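Local atomic coordinates of alcohol oxidase (Myceliophthora thermophila, PDB entry 6F74), a protein that binds FAD and probably uses it to oxidise alcohols or related substrates with molecular oxygen, as a flavoprotein oxidase of the VAO type. Residues Ala37-Asn42 against Leu125-Val130; Lys54-Lys59 against Asn131-Glu136; Tyr294-Ser299 against Asn574-Arg579. One frame throughout, in Å; residues are numbered along the deposited sequence.

Contact 1: residues Ala37-Asn42 against Leu125-Val130; sequences ACWPDN and LPYYAV
W39 meets Y127 and Y128 through one corner of its indole, and these three rings make up the apolar part of the contact. The corner is CZ2, on the six-membered ring, one atom beyond the carbon (CE2) that bears the nitrogen. W39 CZ2 lies 3.8 Å from Y127 CD2 and 3.9 Å from Y128 CD2. The two tyrosines receive it differently. The six-membered ring of W39 and the ring of Y127 stand almost perpendicular, at 86°, with their centres 5.8 Å apart. The approach is oblique. With Y128 the meeting is edge to edge, each ring's contact atom lying near the plane of the other. W39 can span the gap because its CG is anti to the backbone N (chi1 -172°), which carries the indole out from the loop. The nearest CA atoms, those of W39 and Y127, are still 11.7 Å apart. On one face of the indole, P40 CD packs toward the rim.

The polar part is a single water bridge. W39 NE1 donates to the water at 2.9 Å. Y128 OH lies 2.7 Å from the same water. The indole N-H and the phenol oxygen are thus joined without touching directly.

Beyond the pair, W45 of helix 42-52 stacks on Y128 and also meets W39. D41 is the N-cap of that helix, its OD1 accepting from V44 N. K59 forms a cation-pi contact with Y127. The contact therefore joins the loop ahead of helix 42-52 to strand 128-131, which runs between strands 57-59 and 171-174.

Contact 2: residues Lys54-Lys59 against Asn131-Glu136; sequences KGKLIK and NASTRE. With NAG (2-acetamido-2-deoxy-beta-D-glucopyranose), chain J.
K56 and N131 are joined by a backbone hydrogen bond. N131 N donates to K56 O at 2.8 Å, with a nearly straight N-H...O angle of 165°. The two CA atoms are 4.9 Å apart.

Apolar contact is slight. I58 CD1 reaches N131 CB at 4.1 Å, and the two side chains cross at a slant. The aliphatic start of K56 runs by N131 O.

This is the end of an antiparallel strand pair. Strand 57-59 is an edge strand of a four-stranded mixed sheet and lies against strand 128-131. Past N131 the chain leaves the sheet and turns into helix 135-147. T134 is the N-cap of that helix. Its OG1 is hydrogen-bonded to D137 N and accepts a weak bond from E136 N.

The polar ends gather at the helix start. The K56 chain is extended up to its bend at chi4 (-96°), and its NZ comes 3.1 Å from S133 OG. The stronger partner of NZ is D137, which forms a salt bridge with it and also accepts from S133 N.

N131 carries an N-linked sugar. Its ND2 is bonded covalently to NAG C1, 1.4 Å away. CG is anti to the backbone N (chi1 175°), which leads the amide outward while CB stays by I58. The sugar's acetamide comes back to I58, with NAG O7 4.1 Å from I58 CD1. S133 OG lies 3.1 Å from NAG O6, the exocyclic hydroxyl.

Contact 3: residues Tyr294-Ser299 against Asn574-Arg579; sequences YGIVLS and NIFFCR. With FAD (flavin-adenine dinucleotide), chain I.
G295 and F576 come together near the start of strand 296-306, beside a turn. The strand carries a classic beta bulge, with L298 and S299 both facing Q264 of the adjoining strand. Opposite, N574 to F577 form a type I turn, closed by F577 N donating to N574 O at 3.3 Å. No hydrogen bond links the two segments.

F576 supplies the side-chain contact. Its CG is anti to the carbonyl carbon (chi1 -52°), and this points the ring at the other segment. G295 C lies over one face of the ring, and G295 CA is 3.5 Å from F576 CE2. Farther along the ring, I296 CG1 touches F576 CE1 at 3.7 Å. The two side chains cross at about a right angle.

The next residue, V297, holds the adenine of FAD. V297 N donates to FAD N1A at 2.9 Å, and FAD N6A donates back to V297 O at 2.9 Å. Both bonds are nearly straight. They use backbone atoms of V297 and pair with N1A and N6A along one edge of the adenine. The contact thus joins the adenine-binding strand of a VAO-type (PCMH-like) flavoprotein to a turn in the berberine-like C-terminal region.

How the contacts relate
Contacts 1 and 2 adjoin, with centres 14 Å apart. They share the pairing of strands 57-59 and 128-131: A129 O lies 2.7 Å from I58 N, a probable hydrogen bond. Their segments alternate along the chain. Contact 3 comes later in the chain. Its centre lies 18 Å from that of contact 2, and the two touch where R135 NE meets L298 CD1 at 4.1 Å. Contact 1 is about 10 Å from contact 3 at the nearest atoms. Contact 3 alone holds FAD-binding residues. The side chain of N131 is about 13 Å from the cofactor. Contact 1 lies away from the FAD site; its Y128 side chain is about 12 Å from the sugar on N131.

Contact 1: residues Ala37-Asn42 against Leu125-Val130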
loop_
_atom_site.group_PDB
_atom_site.type_symbol
_atom_site.label_atom_id
_atom_site.label_comp_id
_atom_site.label_asym_id
_atom_site.label_seq_id
_atom_site.Cartn_x
_atom_site.Cartn_y
_atom_site.Cartn_z
ATOM N N ALA A 37 20.168 1.162 30.161
ATOM C CA ALA A 37 20.254 2.120 31.258
ATOM C C ALA A 37 19.484 3.429 30.965
ATOM O O ALA A 37 18.847 3.991 31.855
ATOM C CB ALA A 37 21.718 2.428 31.550
ATOM N N CYS A 38 19.531 3.892 29.721
ATOM C CA CYS A 38 18.820 5.112 29.305
ATOM C C CYS A 38 17.282 4.995 29.199
ATOM O O CYS A 38 16.569 6.000 29.127
ATOM C CB CYS A 38 19.403 5.625 27.970
ATOM S SG CYS A 38 19.428 4.407 26.648
ATOM N N TRP A 39 16.770 3.774 29.161
ATOM C CA TRP A 39 15.336 3.540 29.002
ATOM C C TRP A 39 14.626 4.024 30.247
ATOM O O TRP A 39 15.040 3.686 31.334
ATOM C CB TRP A 39 15.064 2.054 28.759
ATOM C CG TRP A 39 13.654 1.714 28.390
ATOM C CD1 TRP A 39 12.713 1.167 29.197
ATOM C CD2 TRP A 39 13.036 1.872 27.094
ATOM N NE1 TRP A 39 11.541 0.982 28.512
ATOM C CE2 TRP A 39 11.704 1.414 27.218
ATOM C CE3 TRP A 39 13.480 2.371 25.851
ATOM C CZ2 TRP A 39 10.803 1.427 26.152
ATOM C CZ3 TRP A 39 12.596 2.390 24.785
ATOM C CH2 TRP A 39 11.256 1.924 24.940
ATOM N N PRO A 40 13.558 4.828 30.104
ATOM C CA PRO A 40 12.825 5.285 31.296
ATOM C C PRO A 40 12.284 4.131 32.154
ATOM O O PRO A 40 11.805 3.148 31.595
ATOM C CB PRO A 40 11.676 6.109 30.708
ATOM C CG PRO A 40 12.086 6.446 29.325
ATOM C CD PRO A 40 12.942 5.308 28.861
ATOM N N ASP A 41 12.378 4.258 33.486
ATOM C CA ASP A 41 11.928 3.193 34.408
ATOM C C ASP A 41 10.405 3.210 34.552
ATOM O O ASP A 41 9.742 4.085 33.999
ATOM C CB ASP A 41 12.647 3.264 35.784
ATOM C CG ASP A 41 12.271 4.488 36.611
ATOM O OD1 ASP A 41 11.338 5.224 36.256
ATOM O OD2 ASP A 41 12.916 4.705 37.640
ATOM N N ASN A 42 9.850 2.249 35.280
ATOM C CA ASN A 42 8.405 2.088 35.327
ATOM C C ASN A 42 7.677 3.355 35.808
ATOM O O ASN A 42 6.639 3.709 35.262
ATOM C CB ASN A 42 8.005 0.845 36.141
ATOM C CG ASN A 42 8.504 -0.478 35.513
ATOM O OD1 ASN A 42 8.972 -1.361 36.229
ATOM N ND2 ASN A 42 8.388 -0.634 34.176
ATOM N N LEU A 125 8.396 -5.012 16.292
ATOM C CA LEU A 125 7.178 -4.273 16.556
ATOM C C LEU A 125 7.417 -3.367 17.741
ATOM O O LEU A 125 8.176 -3.736 18.620
ATOM C CB LEU A 125 6.006 -5.222 16.833
ATOM C CG LEU A 125 5.566 -6.135 15.687
ATOM C CD1 LEU A 125 4.440 -7.035 16.126
ATOM C CD2 LEU A 125 5.103 -5.342 14.494
ATOM N N PRO A 126 6.767 -2.183 17.779
ATOM C CA PRO A 126 6.878 -1.251 18.900
ATOM C C PRO A 126 6.539 -1.857 20.253
ATOM O O PRO A 126 5.638 -2.689 20.370
ATOM C CB PRO A 126 5.841 -0.157 18.562
ATOM C CG PRO A 126 5.738 -0.199 17.099
ATOM C CD PRO A 126 5.888 -1.646 16.720
ATOM N N TYR A 127 7.273 -1.397 21.264
ATOM C CA TYR A 127 7.193 -1.893 22.638
ATOM C C TYR A 127 6.109 -1.166 23.451
ATOM O O TYR A 127 5.469 -1.753 24.330
ATOM C CB TYR A 127 8.585 -1.763 23.248
ATOM C CG TYR A 127 8.814 -2.430 24.592
ATOM C CD1 TYR A 127 9.178 -3.786 24.687
ATOM C CD2 TYR A 127 8.716 -1.697 25.759
ATOM C CE1 TYR A 127 9.425 -4.374 25.898
ATOM C CE2 TYR A 127 8.931 -2.289 26.990
ATOM C CZ TYR A 127 9.308 -3.612 27.060
ATOM O OH TYR A 127 9.511 -4.129 28.314
ATOM N N TYR A 128 5.899 0.108 23.171
ATOM C CA TYR A 128 4.760 0.850 23.731
ATOM C C TYR A 128 4.011 1.514 22.606
ATOM O O TYR A 128 4.610 1.848 21.585
ATOM C CB TYR A 128 5.221 1.945 24.710
ATOM C CG TYR A 128 5.576 1.476 26.099
ATOM C CD1 TYR A 128 4.586 1.195 27.036
ATOM C CD2 TYR A 128 6.891 1.343 26.485
ATOM C CE1 TYR A 128 4.912 0.803 28.339
ATOM C CE2 TYR A 128 7.238 0.948 27.755
ATOM C CZ TYR A 128 6.248 0.664 28.692
ATOM O OH TYR A 128 6.614 0.249 29.955
ATOM N N ALA A 129 2.720 1.703 22.791
ATOM C CA ALA A 129 1.921 2.541 21.904
ATOM C C ALA A 129 1.104 3.524 22.708
ATOM O O ALA A 129 0.655 3.202 23.803
ATOM C CB ALA A 129 1.000 1.676 21.056
ATOM N N VAL A 130 0.915 4.729 22.178
ATOM C CA VAL A 130 -0.050 5.691 22.727
ATOM C C VAL A 130 -1.287 5.676 21.828
ATOM O O VAL A 130 -1.195 5.967 20.633
ATOM C CB VAL A 130 0.566 7.090 22.799
ATOM C CG1 VAL A 130 -0.474 8.130 23.191
ATOM C CG2 VAL A 130 1.725 7.098 23.784
HETATM O O HOH W 1 9.335 -0.003 30.201
#

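Contact 2: residues Lys54-Lys59 against Asn131-Glu136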
loop_
_atom_site.group_PDB
_atom_site.type_symbol
_atom_site.label_atom_id
_atom_site.label_comp_id
_atom_site.label_asym_id
_atom_site.label_seq_id
_atom_site.Cartn_x
_atom_site.Cartn_y
_atom_site.Cartn_z
ATOM N N LYS A 54 -4.958 8.211 31.912
ATOM C CA LYS A 54 -4.805 6.789 32.226
ATOM C C LYS A 54 -5.517 5.907 31.218
ATOM O O LYS A 54 -6.653 6.206 30.846
ATOM C CB LYS A 54 -5.358 6.550 33.645
ATOM C CG LYS A 54 -4.779 5.358 34.363
ATOM C CD LYS A 54 -4.717 5.690 35.891
ATOM C CE LYS A 54 -4.045 4.600 36.684
ATOM N NZ LYS A 54 -4.674 3.284 36.382
ATOM N N GLY A 55 -4.826 4.867 30.727
ATOM C CA GLY A 55 -5.353 3.958 29.688
ATOM C C GLY A 55 -4.850 4.216 28.263
ATOM O O GLY A 55 -4.835 3.294 27.452
ATOM N N LYS A 56 -4.420 5.440 27.964
ATOM C CA LYS A 56 -3.922 5.765 26.609
ATOM C C LYS A 56 -2.570 5.133 26.279
ATOM O O LYS A 56 -2.316 4.823 25.130
ATOM C CB LYS A 56 -3.887 7.274 26.397
ATOM C CG LYS A 56 -5.281 7.882 26.313
ATOM C CD LYS A 56 -5.196 9.396 26.284
ATOM C CE LYS A 56 -6.562 10.078 26.391
ATOM N NZ LYS A 56 -7.052 10.412 25.070
ATOM N N LEU A 57 -1.708 4.940 27.270
ATOM C CA LEU A 57 -0.414 4.293 27.045
ATOM C C LEU A 57 -0.605 2.784 27.154
ATOM O O LEU A 57 -0.995 2.286 28.181
ATOM C CB LEU A 57 0.631 4.753 28.068
ATOM C CG LEU A 57 2.039 4.133 27.956
ATOM C CD1 LEU A 57 2.747 4.542 26.683
ATOM C CD2 LEU A 57 2.866 4.417 29.209
ATOM N N ILE A 58 -0.303 2.067 26.084
ATOM C CA ILE A 58 -0.455 0.620 26.067
ATOM C C ILE A 58 0.927 -0.007 25.971
ATOM O O ILE A 58 1.699 0.349 25.091
ATOM C CB ILE A 58 -1.315 0.196 24.887
ATOM C CG1 ILE A 58 -2.739 0.759 25.045
ATOM C CG2 ILE A 58 -1.355 -1.335 24.751
ATOM C CD1 ILE A 58 -3.561 0.756 23.754
ATOM N N LYS A 59 1.237 -0.918 26.891
ATOM C CA LYS A 59 2.411 -1.766 26.775
ATOM C C LYS A 59 2.021 -2.843 25.804
ATOM O O LYS A 59 1.049 -3.559 26.030
ATOM C CB LYS A 59 2.822 -2.381 28.096
ATOM C CG LYS A 59 4.069 -3.253 27.946
ATOM C CD LYS A 59 4.487 -3.876 29.261
ATOM C CE LYS A 59 5.894 -4.448 29.199
ATOM N NZ LYS A 59 6.173 -5.141 27.914
ATOM N N ASN A 131 -2.426 5.297 22.400
ATOM C CA ASN A 131 -3.703 5.347 21.712
ATOM C C ASN A 131 -4.139 6.821 21.660
ATOM O O ASN A 131 -4.881 7.289 22.524
ATOM C CB ASN A 131 -4.738 4.457 22.439
ATOM C CG ASN A 131 -6.121 4.552 21.846
ATOM O OD1 ASN A 131 -6.284 5.039 20.741
ATOM N ND2 ASN A 131 -7.126 4.086 22.594
ATOM N N ALA A 132 -3.625 7.542 20.659
ATOM C CA ALA A 132 -3.773 8.994 20.577
ATOM C C ALA A 132 -5.081 9.351 19.912
ATOM O O ALA A 132 -5.324 8.915 18.788
ATOM C CB ALA A 132 -2.617 9.595 19.788
ATOM N N SER A 133 -5.922 10.106 20.604
ATOM C CA SER A 133 -7.213 10.590 20.056
ATOM C C SER A 133 -7.384 12.117 20.037
ATOM O O SER A 133 -8.392 12.595 19.566
ATOM C CB SER A 133 -8.397 9.929 20.808
ATOM O OG SER A 133 -8.297 10.165 22.201
ATOM N N THR A 134 -6.404 12.874 20.529
ATOM C CA THR A 134 -6.424 14.339 20.493
ATOM C C THR A 134 -5.070 14.819 20.008
ATOM O O THR A 134 -4.101 14.073 20.044
ATOM C CB THR A 134 -6.659 14.942 21.882
ATOM O OG1 THR A 134 -5.532 14.676 22.752
ATOM C CG2 THR A 134 -7.949 14.425 22.506
ATOM N N ARG A 135 -4.999 16.065 19.583
ATOM C CA ARG A 135 -3.719 16.707 19.273
ATOM C C ARG A 135 -2.770 16.766 20.480
ATOM O O ARG A 135 -1.559 16.743 20.299
ATOM C CB ARG A 135 -3.931 18.136 18.772
ATOM C CG ARG A 135 -4.533 18.207 17.394
ATOM C CD ARG A 135 -4.706 19.645 16.922
ATOM N NE ARG A 135 -5.178 19.650 15.533
ATOM C CZ ARG A 135 -5.093 20.661 14.657
ATOM N NH1 ARG A 135 -4.576 21.831 15.008
ATOM N NH2 ARG A 135 -5.544 20.481 13.422
ATOM N N GLU A 136 -3.328 16.832 21.691
ATOM C CA GLU A 136 -2.534 16.938 22.898
ATOM C C GLU A 136 -1.805 15.587 23.080
ATOM O O GLU A 136 -0.617 15.556 23.319
ATOM C CB GLU A 136 -3.388 17.289 24.109
ATOM C CG GLU A 136 -3.942 18.730 24.111
ATOM C CD GLU A 136 -4.964 18.983 23.016
ATOM O OE1 GLU A 136 -5.814 18.144 22.722
ATOM O OE2 GLU A 136 -4.920 20.032 22.368
HETATM C C1 NAG J . -8.529 4.078 22.291
HETATM C C2 NAG J . -9.281 2.921 22.918
HETATM C C3 NAG J . -10.735 2.990 22.469
HETATM C C4 NAG J . -11.394 4.261 22.985
HETATM C C5 NAG J . -10.603 5.431 22.428
HETATM C C6 NAG J . -11.125 6.724 23.065
HETATM C C7 NAG J . -7.944 0.874 23.192
HETATM C C8 NAG J . -7.516 -0.393 22.512
HETATM N N2 NAG J . -8.744 1.649 22.463
HETATM O O3 NAG J . -11.440 1.825 22.894
HETATM O O4 NAG J . -12.794 4.313 22.582
HETATM O O5 NAG J . -9.180 5.307 22.685
HETATM O O6 NAG J . -10.303 7.817 22.645
HETATM O O7 NAG J . -7.571 1.164 24.316
#

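Contact 3: residues Tyr294-Ser299 against Asn574-Arg579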
loop_
_atom_site.group_PDB
_atom_site.type_symbol
_atom_site.label_atom_id
_atom_site.label_comp_id
_atom_site.label_asym_id
_atom_site.label_seq_id
_atom_site.Cartn_x
_atom_site.Cartn_y
_atom_site.Cartn_z
ATOM N N TYR A 294 7.878 12.987 6.735
ATOM C CA TYR A 294 8.159 14.428 6.659
ATOM C C TYR A 294 7.559 15.179 7.842
ATOM O O TYR A 294 8.056 16.229 8.231
ATOM C CB TYR A 294 7.691 15.019 5.333
ATOM C CG TYR A 294 8.315 14.346 4.143
ATOM C CD1 TYR A 294 9.571 14.729 3.679
ATOM C CD2 TYR A 294 7.665 13.301 3.492
ATOM C CE1 TYR A 294 10.151 14.109 2.597
ATOM C CE2 TYR A 294 8.245 12.663 2.409
ATOM C CZ TYR A 294 9.474 13.077 1.949
ATOM O OH TYR A 294 10.036 12.462 0.855
ATOM N N GLY A 295 6.544 14.576 8.456
ATOM C CA GLY A 295 5.779 15.194 9.545
ATOM C C GLY A 295 4.617 14.276 9.822
ATOM O O GLY A 295 4.410 13.318 9.063
ATOM N N ILE A 296 3.882 14.528 10.906
ATOM C CA ILE A 296 2.700 13.732 11.247
ATOM C C ILE A 296 1.475 14.366 10.592
ATOM O O ILE A 296 1.072 15.473 10.962
ATOM C CB ILE A 296 2.461 13.661 12.774
ATOM C CG1 ILE A 296 3.691 13.140 13.508
ATOM C CG2 ILE A 296 1.272 12.751 13.092
ATOM C CD1 ILE A 296 3.753 13.599 14.949
ATOM N N VAL A 297 0.869 13.641 9.644
ATOM C CA VAL A 297 -0.267 14.163 8.902
ATOM C C VAL A 297 -1.531 14.055 9.769
ATOM O O VAL A 297 -1.995 12.956 10.106
ATOM C CB VAL A 297 -0.449 13.483 7.543
ATOM C CG1 VAL A 297 -1.594 14.133 6.777
ATOM C CG2 VAL A 297 0.838 13.554 6.727
ATOM N N LEU A 298 -2.059 15.224 10.139
ATOM C CA LEU A 298 -3.241 15.317 10.990
ATOM C C LEU A 298 -4.521 15.306 10.190
ATOM O O LEU A 298 -5.549 14.803 10.656
ATOM C CB LEU A 298 -3.198 16.605 11.825
ATOM C CG LEU A 298 -1.935 16.849 12.653
ATOM C CD1 LEU A 298 -2.038 18.149 13.389
ATOM C CD2 LEU A 298 -1.606 15.651 13.527
ATOM N N SER A 299 -4.494 15.934 9.026
ATOM C CA SER A 299 -5.682 16.027 8.191
ATOM C C SER A 299 -5.268 16.270 6.752
ATOM O O SER A 299 -4.188 16.787 6.490
ATOM C CB SER A 299 -6.568 17.175 8.679
ATOM O OG SER A 299 -6.042 18.402 8.222
ATOM N N ASN A 574 15.530 13.328 11.907
ATOM C CA ASN A 574 14.916 12.092 11.444
ATOM C C ASN A 574 14.143 11.418 12.569
ATOM O O ASN A 574 14.257 10.196 12.806
ATOM C CB ASN A 574 15.934 11.157 10.815
ATOM C CG ASN A 574 15.351 10.326 9.705
ATOM O OD1 ASN A 574 14.147 10.132 9.648
ATOM N ND2 ASN A 574 16.205 9.883 8.764
ATOM N N ILE A 575 13.337 12.239 13.241
ATOM C CA ILE A 575 12.446 11.774 14.263
ATOM C C ILE A 575 11.434 10.796 13.683
ATOM O O ILE A 575 10.967 9.905 14.404
ATOM C CB ILE A 575 11.737 12.971 14.984
ATOM C CG1 ILE A 575 12.764 13.937 15.597
ATOM C CG2 ILE A 575 10.770 12.495 16.060
ATOM C CD1 ILE A 575 13.823 13.290 16.474
ATOM N N PHE A 576 11.123 10.939 12.386
ATOM C CA PHE A 576 10.147 10.101 11.740
ATOM C C PHE A 576 10.742 9.046 10.831
ATOM O O PHE A 576 10.097 8.633 9.854
ATOM C CB PHE A 576 9.153 10.979 10.983
ATOM C CG PHE A 576 8.542 12.069 11.821
ATOM C CD1 PHE A 576 7.924 11.764 13.014
ATOM C CD2 PHE A 576 8.533 13.378 11.387
ATOM C CE1 PHE A 576 7.331 12.764 13.787
ATOM C CE2 PHE A 576 7.977 14.385 12.163
ATOM C CZ PHE A 576 7.355 14.073 13.361
ATOM N N PHE A 577 11.942 8.575 11.171
ATOM C CA PHE A 577 12.610 7.514 10.430
ATOM C C PHE A 577 11.657 6.389 10.098
ATOM O O PHE A 577 10.925 5.925 10.964
ATOM C CB PHE A 577 13.790 6.908 11.188
ATOM C CG PHE A 577 14.415 5.739 10.478
ATOM C CD1 PHE A 577 15.404 5.945 9.498
ATOM C CD2 PHE A 577 13.984 4.455 10.713
ATOM C CE1 PHE A 577 15.960 4.887 8.816
ATOM C CE2 PHE A 577 14.526 3.386 10.019
ATOM C CZ PHE A 577 15.510 3.609 9.062
ATOM N N CYS A 578 11.640 5.988 8.837
ATOM C CA CYS A 578 11.074 4.708 8.471
ATOM C C CYS A 578 11.910 4.048 7.390
ATOM O O CYS A 578 12.629 4.709 6.619
ATOM C CB CYS A 578 9.582 4.779 8.099
ATOM S SG CYS A 578 9.093 6.222 7.131
ATOM N N ARG A 579 11.843 2.724 7.411
ATOM C CA ARG A 579 12.576 1.834 6.505
ATOM C C ARG A 579 12.253 2.144 5.027
ATOM O O ARG A 579 11.100 2.176 4.676
ATOM C CB ARG A 579 12.132 0.397 6.844
ATOM C CG ARG A 579 13.034 -0.615 6.259
ATOM C CD ARG A 579 12.642 -2.034 6.616
ATOM N NE ARG A 579 13.294 -2.852 5.591
ATOM C CZ ARG A 579 12.764 -3.174 4.410
ATOM N NH1 ARG A 579 11.498 -2.842 4.064
ATOM N NH2 ARG A 579 13.505 -3.866 3.573
HETATM P PA FAD I . 0.279 2.270 8.153
HETATM O O1A FAD I . 1.010 0.941 8.329
HETATM O O2A FAD I . -0.532 2.742 9.318
HETATM O O5B FAD I . 1.364 3.349 7.764
HETATM C C5B FAD I . 2.060 3.220 6.555
HETATM C C4B FAD I . 3.229 4.189 6.555
HETATM O O4B FAD I . 2.680 5.495 6.594
HETATM C C3B FAD I . 4.163 4.109 7.736
HETATM O O3B FAD I . 5.448 4.561 7.293
HETATM C C2B FAD I . 3.637 5.141 8.703
HETATM O O2B FAD I . 4.629 5.775 9.518
HETATM C C1B FAD I . 3.079 6.182 7.771
HETATM N N9A FAD I . 1.922 6.938 8.260
HETATM C C8A FAD I . 0.682 6.470 8.454
HETATM N N7A FAD I . -0.143 7.450 8.872
HETATM C C5A FAD I . 0.586 8.560 8.933
HETATM C C6A FAD I . 0.294 9.948 9.294
HETATM N N6A FAD I . -0.975 10.241 9.659
HETATM N N1A FAD I . 1.320 10.837 9.250
HETATM C C2A FAD I . 2.570 10.461 8.874
HETATM N N3A FAD I . 2.901 9.197 8.505
HETATM C C4A FAD I . 1.946 8.231 8.519
HETATM N N1 FAD I . -2.719 0.321 -1.739
HETATM C C2 FAD I . -3.236 0.738 -2.917
HETATM O O2 FAD I . -2.627 1.628 -3.563
HETATM N N3 FAD I . -4.395 0.250 -3.403
HETATM C C4 FAD I . -5.097 -0.708 -2.772
HETATM O O4 FAD I . -6.160 -1.171 -3.234
HETATM C C4X FAD I . -4.591 -1.233 -1.486
HETATM N N5 FAD I . -5.246 -2.199 -0.812
HETATM C C5X FAD I . -4.761 -2.654 0.370
HETATM C C6 FAD I . -5.463 -3.639 1.064
HETATM C C7 FAD I . -5.021 -4.124 2.282
HETATM C C7M FAD I . -5.886 -5.204 2.883
HETATM C C8 FAD I . -3.773 -3.571 2.882
HETATM C C8M FAD I . -3.242 -4.013 4.239
HETATM C C9 FAD I . -3.057 -2.605 2.183
HETATM C C9A FAD I . -3.497 -2.104 0.945
HETATM N N10 FAD I . -2.808 -1.094 0.218
HETATM C C10 FAD I . -3.331 -0.647 -1.003
HETATM C "C1'" FAD I . -1.502 -0.543 0.650
HETATM C "C2'" FAD I . -1.447 0.759 1.377
HETATM O "O2'" FAD I . -1.503 1.793 0.397
HETATM C "C3'" FAD I . -0.109 0.870 2.117
HETATM O "O3'" FAD I . 0.146 -0.292 2.926
HETATM C "C4'" FAD I . -0.039 2.126 2.975
HETATM O "O4'" FAD I . 1.231 2.186 3.631
HETATM C "C5'" FAD I . -1.168 2.164 3.993
HETATM O "O5'" FAD I . -1.092 3.344 4.774
HETATM P P FAD I . -1.690 3.188 6.231
HETATM O O1P FAD I . -3.049 2.550 6.159
HETATM O O2P FAD I . -1.523 4.515 6.893
HETATM O O3P FAD I . -0.654 2.102 6.836
#